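Local coordinates for HydG protein (Carboxydothermus hydrogenoformans, PDB 4RTB) that is a radical SAM maturase of [FeFe]-hydrogenase, a carbon monoxide and cyanide synthase that holds an iron-sulfur cluster and S-adenosylmethionine, at residues 156-161 against 187-192; 140-145 against 175-180. One frame throughout, in Å; residues are numbered along the deposited sequence.

Interaction 1 (156-161 against 187-192); sequences EPEDKT and PLTLKG
Glu-158 and Leu-188 bring the two backbones together, their CA atoms 6.6 Å apart, where the first turn of helix 158-175 comes beside the start of helix 190-197. The contact illustrates how a carboxylate from one helix can serve the N-terminus of another. The Glu-158 side chain leaves with CG trans to the backbone N (chi1 -176°), and its carboxylate reaches Thr-189, the N-cap residue of helix 190-197. Glu-158 OE1 accepts the Thr-189 backbone N-H at 3.1 Å (152° at the hydrogen), while Glu-158 OE2 takes the same N-H more weakly and also accepts from Thr-189 OG1 at 2.5 Å. Both carboxylate oxygens receive their main donors on the syn side, somewhat out of the carboxylate plane. Thr-189 OG1 in turn accepts from Gly-192 N at 3.3 Å, the capping bond of its own helix, so one hydroxyl links the cap to the glutamate. Positive potential at this helix start probably favours the carboxylate's negative charge. Leu-188 packs beside Glu-158 OE1, its CB 3.8 Å from that oxygen. Just before Leu-188, Pro-187 touches helix 228-232 through Trp-230 and Arg-231, with its side chain about 5 Å from the bound S-adenosylmethionine. Both segments follow neighbouring parallel strands, 148-153 and 180-184, on the side of the radical SAM fold where the cofactors bind.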
loop_
_atom_site.group_PDB
_atom_site.type_symbol
_atom_site.label_atom_id
_atom_site.label_comp_id
_atom_site.label_asym_id
_atom_site.label_seq_id
_atom_site.Cartn_x
_atom_site.Cartn_y
_atom_site.Cartn_z
ATOM N N GLU A 156 19.560 7.310 4.728
ATOM C CA GLU A 156 20.748 8.106 4.999
ATOM C C GLU A 156 20.536 8.748 6.370
ATOM O O GLU A 156 19.443 8.634 6.928
ATOM C CB GLU A 156 20.968 9.157 3.903
ATOM C CG GLU A 156 21.187 8.589 2.510
ATOM C CD GLU A 156 21.216 9.669 1.443
ATOM O OE1 GLU A 156 20.459 10.656 1.572
ATOM O OE2 GLU A 156 21.997 9.536 0.479
ATOM N N PRO A 157 21.574 9.396 6.936
ATOM C CA PRO A 157 21.358 10.093 8.210
ATOM C C PRO A 157 20.194 11.079 8.158
ATOM O O PRO A 157 19.884 11.616 7.095
ATOM C CB PRO A 157 22.682 10.820 8.429
ATOM C CG PRO A 157 23.680 9.927 7.794
ATOM C CD PRO A 157 23.003 9.359 6.576
ATOM N N GLU A 158 19.564 11.295 9.307
ATOM C CA GLU A 158 18.344 12.086 9.406
ATOM C C GLU A 158 18.468 13.476 8.776
ATOM O O GLU A 158 17.656 13.856 7.927
ATOM C CB GLU A 158 17.942 12.213 10.873
ATOM C CG GLU A 158 16.632 12.927 11.107
ATOM C CD GLU A 158 15.901 12.392 12.320
ATOM O OE1 GLU A 158 15.993 11.171 12.576
ATOM O OE2 GLU A 158 15.239 13.187 13.019
ATOM N N ASP A 159 19.493 14.219 9.184
ATOM C CA ASP A 159 19.696 15.585 8.713
ATOM C C ASP A 159 19.873 15.631 7.197
ATOM O O ASP A 159 19.351 16.528 6.526
ATOM C CB ASP A 159 20.902 16.219 9.416
ATOM C CG ASP A 159 20.907 17.727 9.305
ATOM O OD1 ASP A 159 20.879 18.248 8.169
ATOM O OD2 ASP A 159 20.927 18.398 10.355
ATOM N N LYS A 160 20.609 14.654 6.677
ATOM C CA LYS A 160 20.849 14.525 5.246
ATOM C C LYS A 160 19.539 14.453 4.464
ATOM O O LYS A 160 19.189 15.378 3.714
ATOM C CB LYS A 160 21.686 13.275 4.962
ATOM C CG LYS A 160 23.060 13.533 4.369
ATOM C CD LYS A 160 23.282 12.648 3.147
ATOM C CE LYS A 160 24.747 12.589 2.745
ATOM N NZ LYS A 160 24.943 11.748 1.529
ATOM N N THR A 161 18.822 13.347 4.659
ATOM C CA THR A 161 17.575 13.081 3.954
ATOM C C THR A 161 16.572 14.199 4.144
ATOM O O THR A 161 15.904 14.605 3.199
ATOM C CB THR A 161 16.911 11.774 4.426
ATOM O OG1 THR A 161 16.379 11.955 5.744
ATOM C CG2 THR A 161 17.904 10.638 4.437
ATOM N N PRO A 187 12.703 5.435 9.605
ATOM C CA PRO A 187 12.279 6.056 10.869
ATOM C C PRO A 187 13.076 7.300 11.264
ATOM O O PRO A 187 14.293 7.354 11.080
ATOM C CB PRO A 187 12.501 4.942 11.893
ATOM C CG PRO A 187 12.329 3.695 11.119
ATOM C CD PRO A 187 12.875 3.978 9.750
ATOM N N LEU A 188 12.373 8.284 11.813
ATOM C CA LEU A 188 12.981 9.544 12.215
ATOM C C LEU A 188 12.728 9.826 13.690
ATOM O O LEU A 188 11.912 9.163 14.329
ATOM C CB LEU A 188 12.432 10.695 11.370
ATOM C CG LEU A 188 12.435 10.513 9.852
ATOM C CD1 LEU A 188 11.766 11.701 9.175
ATOM C CD2 LEU A 188 13.853 10.321 9.336
ATOM N N THR A 189 13.431 10.816 14.227
ATOM C CA THR A 189 13.162 11.293 15.578
ATOM C C THR A 189 11.941 12.205 15.562
ATOM O O THR A 189 11.468 12.593 14.495
ATOM C CB THR A 189 14.361 12.059 16.163
ATOM O OG1 THR A 189 14.554 13.274 15.428
ATOM C CG2 THR A 189 15.624 11.213 16.086
ATOM N N LEU A 190 11.438 12.547 16.745
ATOM C CA LEU A 190 10.301 13.453 16.868
ATOM C C LEU A 190 10.562 14.789 16.177
ATOM O O LEU A 190 9.669 15.359 15.546
ATOM C CB LEU A 190 9.967 13.683 18.342
ATOM C CG LEU A 190 8.712 12.979 18.852
ATOM C CD1 LEU A 190 8.910 12.498 20.280
ATOM C CD2 LEU A 190 7.514 13.912 18.760
ATOM N N LYS A 191 11.793 15.277 16.299
ATOM C CA LYS A 191 12.191 16.524 15.662
ATOM C C LYS A 191 12.149 16.376 14.150
ATOM O O LYS A 191 11.728 17.288 13.436
ATOM C CB LYS A 191 13.594 16.940 16.116
ATOM C CG LYS A 191 14.045 18.301 15.601
ATOM N N GLY A 192 12.587 15.215 13.673
ATOM C CA GLY A 192 12.585 14.927 12.254
ATOM C C GLY A 192 11.189 14.888 11.668
ATOM O O GLY A 192 10.952 15.398 10.574
#

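Interaction 2 (140-145 against 175-180); sequences AIREMG and EVDIRR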
loop_
_atom_site.group_PDB
_atom_site.type_symbol
_atom_site.label_atom_id
_atom_site.label_comp_id
_atom_site.label_asym_id
_atom_site.label_seq_id
_atom_site.Cartn_x
_atom_site.Cartn_y
_atom_site.Cartn_z
ATOM N N ALA A 140 7.562 13.936 -15.602
ATOM C CA ALA A 140 7.375 12.765 -16.456
ATOM C C ALA A 140 6.234 11.893 -15.948
ATOM O O ALA A 140 5.438 11.370 -16.730
ATOM C CB ALA A 140 8.663 11.961 -16.540
ATOM N N ILE A 141 6.167 11.743 -14.630
ATOM C CA ILE A 141 5.089 11.008 -13.982
ATOM C C ILE A 141 3.749 11.727 -14.157
ATOM O O ILE A 141 2.713 11.090 -14.346
ATOM C CB ILE A 141 5.390 10.807 -12.480
ATOM C CG1 ILE A 141 6.563 9.842 -12.301
ATOM C CG2 ILE A 141 4.176 10.286 -11.737
ATOM C CD1 ILE A 141 6.862 9.503 -10.858
ATOM N N ARG A 142 3.773 13.056 -14.111
ATOM C CA ARG A 142 2.545 13.836 -14.259
ATOM C C ARG A 142 1.998 13.783 -15.685
ATOM O O ARG A 142 0.785 13.693 -15.885
ATOM C CB ARG A 142 2.779 15.292 -13.854
ATOM C CG ARG A 142 1.528 16.151 -13.937
ATOM C CD ARG A 142 0.437 15.588 -13.047
ATOM N NE ARG A 142 -0.802 16.354 -13.117
ATOM C CZ ARG A 142 -1.863 15.995 -13.832
ATOM N NH1 ARG A 142 -1.835 14.876 -14.544
ATOM N NH2 ARG A 142 -2.950 16.753 -13.834
ATOM N N GLU A 143 2.898 13.849 -16.664
ATOM C CA GLU A 143 2.526 13.764 -18.079
ATOM C C GLU A 143 1.796 12.458 -18.392
ATOM O O GLU A 143 0.974 12.388 -19.307
ATOM C CB GLU A 143 3.771 13.889 -18.965
ATOM C CG GLU A 143 3.906 15.224 -19.690
ATOM C CD GLU A 143 4.920 16.155 -19.046
ATOM O OE1 GLU A 143 6.129 15.835 -19.070
ATOM O OE2 GLU A 143 4.509 17.212 -18.520
ATOM N N MET A 144 2.120 11.428 -17.619
ATOM C CA MET A 144 1.510 10.111 -17.739
ATOM C C MET A 144 0.020 10.166 -17.422
ATOM O O MET A 144 -0.781 9.431 -18.002
ATOM C CB MET A 144 2.220 9.138 -16.798
ATOM C CG MET A 144 2.220 7.691 -17.223
ATOM S SD MET A 144 3.518 6.814 -16.328
ATOM C CE MET A 144 4.956 7.762 -16.821
ATOM N N GLY A 145 -0.340 11.052 -16.499
ATOM C CA GLY A 145 -1.712 11.175 -16.041
ATOM C C GLY A 145 -1.789 10.988 -14.539
ATOM O O GLY A 145 -2.802 11.302 -13.911
ATOM N N GLU A 175 6.539 23.438 -8.779
ATOM C CA GLU A 175 6.867 23.315 -10.200
ATOM C C GLU A 175 5.978 22.324 -10.952
ATOM O O GLU A 175 5.814 22.434 -12.166
ATOM C CB GLU A 175 8.333 22.906 -10.369
ATOM C CG GLU A 175 9.269 24.045 -10.740
ATOM C CD GLU A 175 10.731 23.666 -10.580
ATOM O OE1 GLU A 175 11.390 23.366 -11.599
ATOM O OE2 GLU A 175 11.219 23.672 -9.430
ATOM N N VAL A 176 5.419 21.352 -10.238
ATOM C CA VAL A 176 4.618 20.308 -10.875
ATOM C C VAL A 176 3.202 20.267 -10.301
ATOM O O VAL A 176 2.969 20.710 -9.177
ATOM C CB VAL A 176 5.270 18.916 -10.710
ATOM C CG1 VAL A 176 4.758 17.951 -11.772
ATOM C CG2 VAL A 176 6.783 19.026 -10.787
ATOM N N ASP A 177 2.261 19.737 -11.077
ATOM C CA ASP A 177 0.887 19.590 -10.615
ATOM C C ASP A 177 0.674 18.241 -9.929
ATOM O O ASP A 177 -0.018 17.371 -10.449
ATOM C CB ASP A 177 -0.095 19.747 -11.777
ATOM C CG ASP A 177 -1.543 19.679 -11.329
ATOM O OD1 ASP A 177 -1.837 20.140 -10.205
ATOM O OD2 ASP A 177 -2.383 19.155 -12.091
ATOM N N ILE A 178 1.276 18.070 -8.759
ATOM C CA ILE A 178 1.092 16.845 -7.992
ATOM C C ILE A 178 0.151 17.092 -6.820
ATOM O O ILE A 178 0.419 17.933 -5.960
ATOM C CB ILE A 178 2.429 16.289 -7.472
ATOM C CG1 ILE A 178 3.404 16.097 -8.632
ATOM C CG2 ILE A 178 2.207 14.974 -6.745
ATOM C CD1 ILE A 178 2.862 15.219 -9.738
ATOM N N ARG A 179 -0.954 16.355 -6.796
ATOM C CA ARG A 179 -1.986 16.543 -5.783
ATOM C C ARG A 179 -1.546 16.026 -4.423
ATOM O O ARG A 179 -1.895 16.599 -3.391
ATOM C CB ARG A 179 -3.289 15.853 -6.204
ATOM C CG ARG A 179 -4.177 16.692 -7.116
ATOM C CD ARG A 179 -3.525 16.913 -8.471
ATOM N NE ARG A 179 -4.185 17.951 -9.257
ATOM C CZ ARG A 179 -5.223 17.734 -10.056
ATOM N NH1 ARG A 179 -5.732 16.515 -10.169
ATOM N NH2 ARG A 179 -5.757 18.738 -10.741
ATOM N N ARG A 180 -0.777 14.943 -4.420
ATOM C CA ARG A 180 -0.345 14.345 -3.166
ATOM C C ARG A 180 1.051 13.742 -3.257
ATOM O O ARG A 180 1.338 12.959 -4.166
ATOM C CB ARG A 180 -1.338 13.268 -2.724
ATOM C CG ARG A 180 -1.157 12.838 -1.284
ATOM C CD ARG A 180 -2.133 11.751 -0.887
ATOM N NE ARG A 180 -2.444 11.816 0.537
ATOM C CZ ARG A 180 -3.060 10.854 1.216
ATOM N NH1 ARG A 180 -3.302 11.007 2.512
ATOM N NH2 ARG A 180 -3.431 9.737 0.602
#
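Arg-142, in the last turn of helix 131-144, grips Asp-177 in the loop before strand 180-184, in a salt-bridge network in which Asp-177 joins Arg-142 to Arg-179 between two successive alpha-to-beta connections of the radical SAM fold. Arg-142 NH2 donates to Asp-177 OD2 at 3.0 Å with an angle of 161°, arriving on the anti side of the carboxylate. Asp-177 OD2 lies almost in the guanidinium plane, whereas Arg-142 NH2 stands 26° out of the carboxylate plane, the two groups being turned 44° against each other. Arg-142 NE adds weak bonds to the same OD2 and to the Asp-177 backbone O, the latter at 3.0 Å. A bend at chi2 turns the chain toward the loop, and nearer the backbone, Arg-142 CB packs against Val-176 CG1 at 3.9 Å and Ile-178 CD1 at 4.1 Å. Farther out, Glu-432 forms a salt bridge with Arg-142 NH2, and Glu-428 one with Arg-179 NH2, tying helix 419-432 to the network. Two backbone features flank the partners: a Schellman motif at Gly-145, where Gly-145 N bonds to Arg-142 O, and an inverse gamma turn centred on Asp-177. The second carboxylate oxygen, Asp-177 OD1, receives a weak bond from Arg-179 NE at 3.3 Å.

The segments alternate along the chain, 140-145, 156-161, 175-180 and 187-192, so the two interactions interlock in sequence while staying apart in space, with centres about 26 Å apart and nearest atoms about 16 Å apart. They share helix 158-175: interaction 1 uses its first turn, and interaction 2 uses the loop that follows its last. Each thus joins successive beta-alpha units around strands 148-153 and 180-184, which pair in the parallel sheet. Interaction 1 lies past the strands' C-terminal ends, near the cofactors, whereas interaction 2 lies where the chain enters the strands, away from the annotated sites. The same pair of adjacent strands thus has one contact beyond each of its ends.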